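Local coordinates for protein Bd3459 (Bdellovibrio bacteriovorus, PDB 5CEC) that probably acts as a peptidoglycan endopeptidase of the S13 D-Ala-D-Ala carboxypeptidase family during predation and is bound by the ankyrin-repeat immunity protein Bd3460, at residues D105-N119 against K138-E152. The protein carries 1 engineered substitution. Residues are numbered along the deposited sequence; the frame is centred on the assembly and turned at random.
Sequences DIHIEGSRDPLFGRN and KLTFDENFLLAWLAE. With SO4 (sulfate ion), chain E.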
ATOM      1  N   ASP A 105      22.171  31.369  -8.903  1.00 20.54           N
ATOM      2  CA  ASP A 105      22.412  30.109  -9.602  1.00 21.34           C
ATOM      3  C   ASP A 105      22.405  28.998  -8.580  1.00 20.36           C
ATOM      4  O   ASP A 105      22.963  29.155  -7.479  1.00 21.55           O
ATOM      5  CB  ASP A 105      23.762  30.103 -10.327  1.00 23.78           C
ATOM      6  CG  ASP A 105      23.784  30.992 -11.555  1.00 26.56           C
ATOM      7  OD1 ASP A 105      22.714  31.325 -12.121  1.00 27.12           O
ATOM      8  OD2 ASP A 105      24.914  31.351 -11.957  1.00 32.08           O
ATOM      9  N   ILE A 106      21.787  27.868  -8.929  1.00 19.49           N
ATOM     10  CA  ILE A 106      21.697  26.746  -8.012  1.00 19.45           C
ATOM     11  C   ILE A 106      22.036  25.469  -8.733  1.00 18.54           C
ATOM     12  O   ILE A 106      21.432  25.158  -9.752  1.00 19.77           O
ATOM     13  CB  ILE A 106      20.327  26.612  -7.355  1.00 19.69           C
ATOM     14  CG1 ILE A 106      20.011  27.884  -6.557  1.00 21.04           C
ATOM     15  CG2 ILE A 106      20.288  25.388  -6.435  1.00 20.04           C
ATOM     16  CD1 ILE A 106      18.693  27.848  -5.823  1.00 22.83           C
ATOM     17  N   HIS A 107      22.978  24.710  -8.184  1.00 18.57           N
ATOM     18  CA  HIS A 107      23.255  23.362  -8.663  1.00 18.07           C
ATOM     19  C   HIS A 107      22.782  22.356  -7.627  1.00 17.35           C
ATOM     20  O   HIS A 107      23.185  22.444  -6.470  1.00 18.27           O
ATOM     21  CB  HIS A 107      24.739  23.119  -8.928  1.00 19.52           C
ATOM     22  CG  HIS A 107      25.067  21.697  -9.286  1.00 20.10           C
ATOM     23  ND1 HIS A 107      24.772  21.152 -10.518  1.00 20.29           N
ATOM     24  CD2 HIS A 107      25.651  20.708  -8.570  1.00 20.11           C
ATOM     25  CE1 HIS A 107      25.204  19.904 -10.553  1.00 20.03           C
ATOM     26  NE2 HIS A 107      25.715  19.603  -9.380  1.00 20.81           N
ATOM     27  N   ILE A 108      21.925  21.415  -8.024  1.00 17.67           N
ATOM     28  CA  ILE A 108      21.475  20.333  -7.144  1.00 17.21           C
ATOM     29  C   ILE A 108      22.393  19.106  -7.259  1.00 16.93           C
ATOM     30  O   ILE A 108      22.493  18.480  -8.317  1.00 18.33           O
ATOM     31  CB  ILE A 108      20.027  19.921  -7.425  1.00 17.62           C
ATOM     32  CG1 ILE A 108      19.067  21.119  -7.263  1.00 18.36           C
ATOM     33  CG2 ILE A 108      19.623  18.797  -6.491  1.00 18.27           C
ATOM     34  CD1 ILE A 108      17.649  20.838  -7.707  1.00 20.16           C
ATOM     35  N   GLU A 109      23.100  18.819  -6.179  1.00 17.15           N
ATOM     36  CA  GLU A 109      23.897  17.632  -6.027  1.00 17.68           C
ATOM     37  C   GLU A 109      22.995  16.610  -5.360  1.00 17.03           C
ATOM     38  O   GLU A 109      22.695  16.700  -4.161  1.00 17.71           O
ATOM     39  CB  GLU A 109      25.155  17.955  -5.196  1.00 18.50           C
ATOM     40  CG  GLU A 109      25.976  16.721  -4.828  1.00 20.26           C
ATOM     41  CD  GLU A 109      27.173  17.030  -3.940  1.00 22.47           C
ATOM     42  OE1 GLU A 109      27.384  18.206  -3.585  1.00 26.33           O
ATOM     43  OE2 GLU A 109      27.896  16.081  -3.561  1.00 27.59           O
ATOM     44  N   GLY A 110      22.501  15.660  -6.155  1.00 16.40           N
ATOM     45  CA  GLY A 110      21.492  14.752  -5.648  1.00 16.83           C
ATOM     46  C   GLY A 110      21.994  13.728  -4.647  1.00 16.50           C
ATOM     47  O   GLY A 110      23.187  13.466  -4.547  1.00 18.70           O
ATOM     48  N   SER A 111      21.053  13.162  -3.913  1.00 16.42           N
ATOM     49  CA  SER A 111      21.299  12.134  -2.939  1.00 16.18           C
ATOM     50  C   SER A 111      20.636  10.789  -3.285  1.00 17.08           C
ATOM     51  O   SER A 111      20.677   9.870  -2.475  1.00 17.51           O
ATOM     52  CB  SER A 111      20.777  12.576  -1.566  1.00 16.89           C
ATOM     53  OG  SER A 111      19.386  12.805  -1.626  1.00 17.65           O
ATOM     54  N   ARG A 112      19.944  10.718  -4.426  1.00 16.53           N
ATOM     55  CA  ARG A 112      19.098   9.572  -4.784  1.00 16.27           C
ATOM     56  C   ARG A 112      17.953   9.349  -3.800  1.00 15.69           C
ATOM     57  O   ARG A 112      17.399   8.266  -3.681  1.00 16.15           O
ATOM     58  CB  ARG A 112      19.913   8.293  -4.984  1.00 17.53           C
ATOM     59  CG  ARG A 112      21.072   8.474  -5.950  1.00 18.04           C
ATOM     60  CD  ARG A 112      21.613   7.135  -6.458  1.00 19.16           C
ATOM     61  NE  ARG A 112      20.684   6.506  -7.395  1.00 18.81           N
ATOM     62  CZ  ARG A 112      20.572   6.799  -8.684  1.00 19.83           C
ATOM     63  NH1 ARG A 112      21.368   7.718  -9.256  1.00 20.38           N
ATOM     64  NH2 ARG A 112      19.653   6.158  -9.406  1.00 21.22           N
ATOM     65  N   ASP A 113      17.517  10.440  -3.161  1.00 14.37           N
ATOM     66  CA  ASP A 113      16.303  10.412  -2.315  1.00 15.17           C
ATOM     67  C   ASP A 113      15.205   9.762  -3.177  1.00 13.72           C
ATOM     68  O   ASP A 113      14.887  10.275  -4.254  1.00 15.27           O
ATOM     69  CB  ASP A 113      15.961  11.860  -1.909  1.00 14.23           C
ATOM     70  CG  ASP A 113      14.736  11.992  -1.047  1.00 15.25           C
ATOM     71  OD1 ASP A 113      13.884  11.086  -0.978  1.00 16.64           O
ATOM     72  OD2 ASP A 113      14.649  13.069  -0.420  1.00 17.17           O
ATOM     73  N   PRO A 114      14.588   8.683  -2.674  1.00 14.22           N
ATOM     74  CA  PRO A 114      13.583   7.923  -3.444  1.00 14.88           C
ATOM     75  C   PRO A 114      12.162   8.373  -3.223  1.00 14.71           C
ATOM     76  O   PRO A 114      11.233   7.693  -3.639  1.00 14.70           O
ATOM     77  CB  PRO A 114      13.774   6.491  -2.924  1.00 15.27           C
ATOM     78  CG  PRO A 114      14.107   6.710  -1.498  1.00 15.74           C
ATOM     79  CD  PRO A 114      14.970   7.956  -1.455  1.00 14.97           C
ATOM     80  N   LEU A 115      11.995   9.525  -2.575  1.00 14.38           N
ATOM     81  CA  LEU A 115      10.676  10.112  -2.346  1.00 15.02           C
ATOM     82  C   LEU A 115      10.699  11.595  -2.635  1.00 15.22           C
ATOM     83  O   LEU A 115      10.131  12.388  -1.897  1.00 17.66           O
ATOM     84  CB  LEU A 115      10.203   9.781  -0.923  1.00 16.27           C
ATOM     85  CG  LEU A 115       8.789  10.154  -0.509  1.00 17.97           C
ATOM     86  CD1 LEU A 115       7.797   9.807  -1.600  1.00 18.86           C
ATOM     87  CD2 LEU A 115       8.408   9.531   0.828  1.00 18.15           C
ATOM     88  N   PHE A 116      11.308  11.950  -3.756  1.00 14.73           N
ATOM     89  CA  PHE A 116      11.484  13.349  -4.142  1.00 14.66           C
ATOM     90  C   PHE A 116      10.592  13.575  -5.350  1.00 15.34           C
ATOM     91  O   PHE A 116      10.952  13.241  -6.481  1.00 15.90           O
ATOM     92  CB  PHE A 116      12.951  13.694  -4.410  1.00 14.56           C
ATOM     93  CG  PHE A 116      13.287  15.133  -4.216  1.00 14.34           C
ATOM     94  CD1 PHE A 116      12.544  16.128  -4.812  1.00 16.09           C
ATOM     95  CD2 PHE A 116      14.339  15.516  -3.412  1.00 15.22           C
ATOM     96  CE1 PHE A 116      12.849  17.463  -4.640  1.00 16.79           C
ATOM     97  CE2 PHE A 116      14.657  16.870  -3.234  1.00 16.30           C
ATOM     98  CZ  PHE A 116      13.901  17.825  -3.839  1.00 15.59           C
ATOM     99  N   GLY A 117       9.423  14.134  -5.071  1.00 15.08           N
ATOM    100  CA  GLY A 117       8.426  14.417  -6.082  1.00 16.05           C
ATOM    101  C   GLY A 117       7.744  15.730  -5.768  1.00 14.73           C
ATOM    102  O   GLY A 117       8.368  16.670  -5.255  1.00 15.44           O
ATOM    103  N   ARG A 118       6.445  15.776  -6.036  1.00 14.92           N
ATOM    104  CA  ARG A 118       5.634  16.971  -5.744  1.00 15.05           C
ATOM    105  C   ARG A 118       5.870  17.540  -4.365  1.00 15.28           C
ATOM    106  O   ARG A 118       6.142  18.736  -4.227  1.00 15.51           O
ATOM    107  CB  ARG A 118       4.128  16.630  -5.907  1.00 16.55           C
ATOM    108  CG  ARG A 118       3.200  17.814  -5.618  1.00 16.71           C
ATOM    109  CD  ARG A 118       1.792  17.350  -5.263  1.00 18.65           C
ATOM    110  NE  ARG A 118       1.191  16.552  -6.320  1.00 18.65           N
ATOM    111  CZ  ARG A 118       0.594  17.042  -7.419  1.00 18.89           C
ATOM    112  NH1 ARG A 118       0.554  18.344  -7.671  1.00 20.38           N
ATOM    113  NH2 ARG A 118       0.030  16.204  -8.259  1.00 22.35           N
ATOM    114  N   ASN A 119       5.691  16.721  -3.340  1.00 15.63           N
ATOM    115  CA  ASN A 119       5.605  17.289  -1.986  1.00 15.28           C
ATOM    116  C   ASN A 119       6.959  17.743  -1.454  1.00 14.80           C
ATOM    117  O   ASN A 119       7.061  18.819  -0.830  1.00 16.70           O
ATOM    118  CB  ASN A 119       4.895  16.324  -1.057  1.00 16.43           C
ATOM    119  CG  ASN A 119       3.445  16.177  -1.399  1.00 17.31           C
ATOM    120  OD1 ASN A 119       2.826  17.153  -1.766  1.00 18.39           O
ATOM    121  ND2 ASN A 119       2.903  14.978  -1.322  1.00 18.80           N
ATOM    122  N   LYS A 138      20.119  30.112 -13.298  1.00 25.74           N
ATOM    123  CA  LYS A 138      20.497  28.832 -13.836  1.00 25.26           C
ATOM    124  C   LYS A 138      20.305  27.786 -12.732  1.00 23.28           C
ATOM    125  O   LYS A 138      20.876  27.882 -11.648  1.00 26.53           O
ATOM    126  CB  LYS A 138      21.928  28.861 -14.352  1.00 27.55           C
ATOM    127  CG  LYS A 138      22.366  27.586 -15.032  1.00 34.27           C
ATOM    128  CD  LYS A 138      23.678  27.739 -15.790  1.00 40.25           C
ATOM    129  CE  LYS A 138      24.839  28.045 -14.861  1.00 46.04           C
ATOM    130  NZ  LYS A 138      26.138  28.018 -15.601  1.00 52.80           N
ATOM    131  N   LEU A 139      19.418  26.840 -13.001  1.00 22.71           N
ATOM    132  CA  LEU A 139      19.221  25.675 -12.164  1.00 21.92           C
ATOM    133  C   LEU A 139      19.821  24.471 -12.842  1.00 21.55           C
ATOM    134  O   LEU A 139      19.386  24.085 -13.923  1.00 24.71           O
ATOM    135  CB  LEU A 139      17.742  25.447 -11.875  1.00 21.63           C
ATOM    136  CG  LEU A 139      17.403  24.228 -11.018  1.00 21.65           C
ATOM    137  CD1 LEU A 139      18.027  24.360  -9.631  1.00 20.57           C
ATOM    138  CD2 LEU A 139      15.894  24.019 -10.926  1.00 23.01           C
ATOM    139  N   THR A 140      20.811  23.859 -12.225  1.00 19.94           N
ATOM    140  CA  THR A 140      21.407  22.639 -12.771  1.00 20.05           C
ATOM    141  C   THR A 140      21.293  21.524 -11.763  1.00 18.25           C
ATOM    142  O   THR A 140      20.990  21.763 -10.611  1.00 19.27           O
ATOM    143  CB  THR A 140      22.869  22.849 -13.233  1.00 21.38           C
ATOM    144  OG1 THR A 140      23.709  23.111 -12.114  1.00 21.88           O
ATOM    145  CG2 THR A 140      22.956  23.966 -14.243  1.00 23.22           C
ATOM    146  N   PHE A 141      21.478  20.291 -12.222  1.00 18.59           N
ATOM    147  CA  PHE A 141      21.278  19.112 -11.389  1.00 18.54           C
ATOM    148  C   PHE A 141      22.110  17.962 -11.928  1.00 19.54           C
ATOM    149  O   PHE A 141      22.390  17.906 -13.132  1.00 19.23           O
ATOM    150  CB  PHE A 141      19.799  18.717 -11.329  1.00 19.26           C
ATOM    151  CG  PHE A 141      19.243  18.281 -12.665  1.00 17.91           C
ATOM    152  CD1 PHE A 141      18.776  19.209 -13.584  1.00 18.89           C
ATOM    153  CD2 PHE A 141      19.256  16.947 -13.032  1.00 18.78           C
ATOM    154  CE1 PHE A 141      18.332  18.813 -14.822  1.00 19.22           C
ATOM    155  CE2 PHE A 141      18.826  16.567 -14.271  1.00 19.45           C
ATOM    156  CZ  PHE A 141      18.364  17.489 -15.159  1.00 18.92           C
ATOM    157  N   ASP A 142      22.506  17.055 -11.034  1.00 17.50           N
ATOM    158  CA  ASP A 142      23.327  15.903 -11.428  1.00 18.78           C
ATOM    159  C   ASP A 142      22.488  14.620 -11.511  1.00 18.37           C
ATOM    160  O   ASP A 142      21.259  14.612 -11.385  1.00 18.44           O
ATOM    161  CB  ASP A 142      24.572  15.757 -10.525  1.00 19.74           C
ATOM    162  CG  ASP A 142      24.274  15.286  -9.125  1.00 18.45           C
ATOM    163  OD1 ASP A 142      23.153  14.805  -8.828  1.00 19.09           O
ATOM    164  OD2 ASP A 142      25.213  15.398  -8.295  1.00 20.51           O
ATOM    165  N   GLU A 143      23.186  13.532 -11.797  1.00 18.55           N
ATOM    166  CA  GLU A 143      22.566  12.255 -12.084  1.00 20.17           C
ATOM    167  C   GLU A 143      22.037  11.532 -10.857  1.00 19.66           C
ATOM    168  O   GLU A 143      21.372  10.518 -10.979  1.00 20.40           O
ATOM    169  CB  GLU A 143      23.510  11.341 -12.884  1.00 23.40           C
ATOM    170  CG  GLU A 143      24.734  10.848 -12.127  1.00 25.91           C
ATOM    171  CD  GLU A 143      25.954  11.744 -12.207  1.00 26.89           C
ATOM    172  OE1 GLU A 143      25.852  12.999 -12.255  1.00 25.54           O
ATOM    173  OE2 GLU A 143      27.053  11.173 -12.161  1.00 31.83           O
ATOM    174  N   ASN A 144      22.253  12.105  -9.674  1.00 17.92           N
ATOM    175  CA  ASN A 144      21.687  11.541  -8.476  1.00 17.56           C
ATOM    176  C   ASN A 144      20.461  12.281  -7.999  1.00 15.54           C
ATOM    177  O   ASN A 144      19.902  11.910  -6.982  1.00 16.58           O
ATOM    178  CB  ASN A 144      22.747  11.471  -7.385  1.00 18.00           C
ATOM    179  CG  ASN A 144      23.846  10.512  -7.741  1.00 18.74           C
ATOM    180  OD1 ASN A 144      23.573   9.399  -8.183  1.00 20.32           O
ATOM    181  ND2 ASN A 144      25.083  10.924  -7.516  1.00 21.89           N
ATOM    182  N   PHE A 145      20.057  13.323  -8.740  1.00 16.90           N
ATOM    183  CA  PHE A 145      18.836  14.047  -8.404  1.00 16.39           C
ATOM    184  C   PHE A 145      17.672  13.356  -9.093  1.00 16.93           C
ATOM    185  O   PHE A 145      17.422  13.557 -10.281  1.00 17.84           O
ATOM    186  CB  PHE A 145      18.910  15.516  -8.806  1.00 16.56           C
ATOM    187  CG  PHE A 145      17.644  16.282  -8.497  1.00 15.79           C
ATOM    188  CD1 PHE A 145      17.096  16.252  -7.219  1.00 16.04           C
ATOM    189  CD2 PHE A 145      16.956  16.961  -9.513  1.00 16.68           C
ATOM    190  CE1 PHE A 145      15.915  16.943  -6.945  1.00 15.53           C
ATOM    191  CE2 PHE A 145      15.787  17.649  -9.240  1.00 16.94           C
ATOM    192  CZ  PHE A 145      15.253  17.632  -7.966  1.00 17.59           C
ATOM    193  N   LEU A 146      17.021  12.484  -8.345  1.00 15.77           N
ATOM    194  CA  LEU A 146      15.862  11.757  -8.827  1.00 16.09           C
ATOM    195  C   LEU A 146      14.635  12.562  -8.494  1.00 16.83           C
ATOM    196  O   LEU A 146      14.436  12.964  -7.350  1.00 20.24           O
ATOM    197  CB  LEU A 146      15.779  10.372  -8.234  1.00 17.12           C
ATOM    198  CG  LEU A 146      17.062   9.543  -8.322  1.00 17.30           C
ATOM    199  CD1 LEU A 146      16.899   8.231  -7.557  1.00 18.58           C
ATOM    200  CD2 LEU A 146      17.482   9.305  -9.775  1.00 18.72           C
ATOM    201  N   LEU A 147      13.858  12.886  -9.511  1.00 16.23           N
ATOM    202  CA  LEU A 147      12.647  13.685  -9.367  1.00 16.25           C
ATOM    203  C   LEU A 147      11.551  13.030 -10.176  1.00 16.34           C
ATOM    204  O   LEU A 147      11.686  12.873 -11.420  1.00 18.49           O
ATOM    205  CB  LEU A 147      12.871  15.109  -9.859  1.00 17.33           C
ATOM    206  CG  LEU A 147      11.666  16.028  -9.827  1.00 17.17           C
ATOM    207  CD1 LEU A 147      11.250  16.334  -8.395  1.00 17.99           C
ATOM    208  CD2 LEU A 147      11.977  17.312 -10.572  1.00 17.85           C
ATOM    209  N   ALA A 148      10.487  12.617  -9.488  1.00 16.25           N
ATOM    210  CA  ALA A 148       9.300  12.015 -10.123  1.00 16.09           C
ATOM    211  C   ALA A 148       8.121  12.684  -9.474  1.00 15.91           C
ATOM    212  O   ALA A 148       7.805  12.420  -8.318  1.00 15.66           O
ATOM    213  CB  ALA A 148       9.241  10.524  -9.878  1.00 18.01           C
ATOM    214  N   TRP A 149       7.447  13.549 -10.218  1.00 15.90           N
ATOM    215  CA  TRP A 149       6.433  14.365  -9.621  1.00 16.49           C
ATOM    216  C   TRP A 149       5.382  13.570  -8.860  1.00 16.25           C
ATOM    217  O   TRP A 149       5.020  13.922  -7.725  1.00 16.51           O
ATOM    218  CB  TRP A 149       5.772  15.239 -10.686  1.00 16.91           C
ATOM    219  CG  TRP A 149       5.050  16.401 -10.162  1.00 17.86           C
ATOM    220  CD1 TRP A 149       3.704  16.627 -10.206  1.00 18.35           C
ATOM    221  CD2 TRP A 149       5.620  17.537  -9.522  1.00 18.23           C
ATOM    222  NE1 TRP A 149       3.405  17.834  -9.615  1.00 18.95           N
ATOM    223  CE2 TRP A 149       4.563  18.423  -9.204  1.00 17.98           C
ATOM    224  CE3 TRP A 149       6.921  17.919  -9.203  1.00 18.59           C
ATOM    225  CZ2 TRP A 149       4.774  19.645  -8.556  1.00 19.05           C
ATOM    226  CZ3 TRP A 149       7.120  19.137  -8.573  1.00 18.92           C
ATOM    227  CH2 TRP A 149       6.059  19.984  -8.258  1.00 18.59           C
ATOM    228  N   LEU A 150       4.920  12.480  -9.473  1.00 16.22           N
ATOM    229  CA  LEU A 150       3.854  11.648  -8.914  1.00 17.74           C
ATOM    230  C   LEU A 150       4.395  10.483  -8.045  1.00 17.74           C
ATOM    231  O   LEU A 150       3.701   9.481  -7.839  1.00 18.22           O
ATOM    232  CB  LEU A 150       2.912  11.151 -10.027  1.00 20.18           C
ATOM    233  CG  LEU A 150       2.232  12.257 -10.825  1.00 21.57           C
ATOM    234  CD1 LEU A 150       1.374  11.626 -11.907  1.00 24.68           C
ATOM    235  CD2 LEU A 150       1.403  13.205  -9.969  1.00 23.14           C
ATOM    236  N   ALA A 151       5.587  10.660  -7.468  1.00 16.96           N
ATOM    237  CA  ALA A 151       6.236   9.583  -6.680  1.00 17.71           C
ATOM    238  C   ALA A 151       5.337   8.930  -5.629  1.00 17.53           C
ATOM    239  O   ALA A 151       5.502   7.760  -5.342  1.00 18.97           O
ATOM    240  CB  ALA A 151       7.470  10.138  -6.007  1.00 18.89           C
ATOM    241  N   GLU A 152       4.477   9.723  -4.983  1.00 17.66           N
ATOM    242  CA  GLU A 152       3.553   9.263  -3.956  1.00 19.55           C
ATOM    243  C   GLU A 152       2.117   9.156  -4.361  1.00 18.74           C
ATOM    244  O   GLU A 152       1.252   9.082  -3.482  1.00 20.31           O
ATOM    245  CB  GLU A 152       3.442  10.338  -2.875  1.00 26.69           C
ATOM    246  CG  GLU A 152       4.662  10.684  -2.207  1.00 28.30           C
ATOM    247  CD  GLU A 152       4.382  11.490  -0.973  1.00 20.80           C
ATOM    248  OE1 GLU A 152       4.015  10.884   0.023  1.00 20.08           O
ATOM    249  OE2 GLU A 152       4.618  12.691  -1.026  1.00 18.50           O
TER
HETATM  250  S   SO4 E 503      -0.188  19.901 -10.774  1.00 32.41           S
HETATM  251  O1  SO4 E 503      -1.127  19.289  -9.797  1.00 31.28           O
HETATM  252  O2  SO4 E 503      -0.721  19.819 -12.149  1.00 37.54           O
HETATM  253  O3  SO4 E 503       1.190  19.410 -10.627  1.00 35.62           O
HETATM  254  O4  SO4 E 503      -0.045  21.379 -10.494  1.00 36.61           O
HETATM  255  O   HOH W   1      27.001  17.452  -8.486  1.00 22.66           O
HETATM  256  O   HOH W   2      25.343  13.610  -6.306  1.00 19.97           O
HETATM  257  O   HOH W   3      16.301  12.494  -5.429  1.00 16.28           O
HETATM  258  O   HOH W   4       5.445  13.771  -3.372  1.00 17.31           O
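Phe145 drives its CE1 edge into the face of Phe116, a T-shaped pair with centroids 5.1 Å apart and planes at 83°. With CG anti to the backbone N, the Phe145 ring also turns one face to Ile108, whose CG2 lies 4.1 Å from the ring centroid as a CH-pi contact. Leu139 CD1 extends this apolar layer at 4.0 Å from Ile108 CD1. Strands 105-109 and 138-141, parallel at 11° and hydrogen-bonded from Ile106 N to Lys138 O, belong to a beta-alpha-beta unit joined by the crossover helix 118-130, whose Leu128 touches Ile106. On the other side of these strands, His107 ND1 and Thr140 OG1 share a 2.7 Å hydrogen bond near the imidazole plane. Beyond the strands, Asp142 OD1 is gripped from opposite faces of its carboxylate by Gly110 N (2.9 Å) and Asn144 N, the latter closing an Asx turn. Arg112 NH1 donates in its guanidinium plane to a lone pair of Asn144 OD1 (3.0 Å), while Arg112 NE hydrogen-bonds Asn262 OD1. At the far end, Arg118 CA sits 3.6 Å above the centroid of the Trp149 six-membered ring. A bend at chi3 (-58°) brings Arg118 NH1 to O1 of a sulfate, probably from the crystallisation liquor, at 2.9 Å; Trp149 NE1 donates to sulfate O3, and Glu153 forms a salt bridge with Arg118 NE.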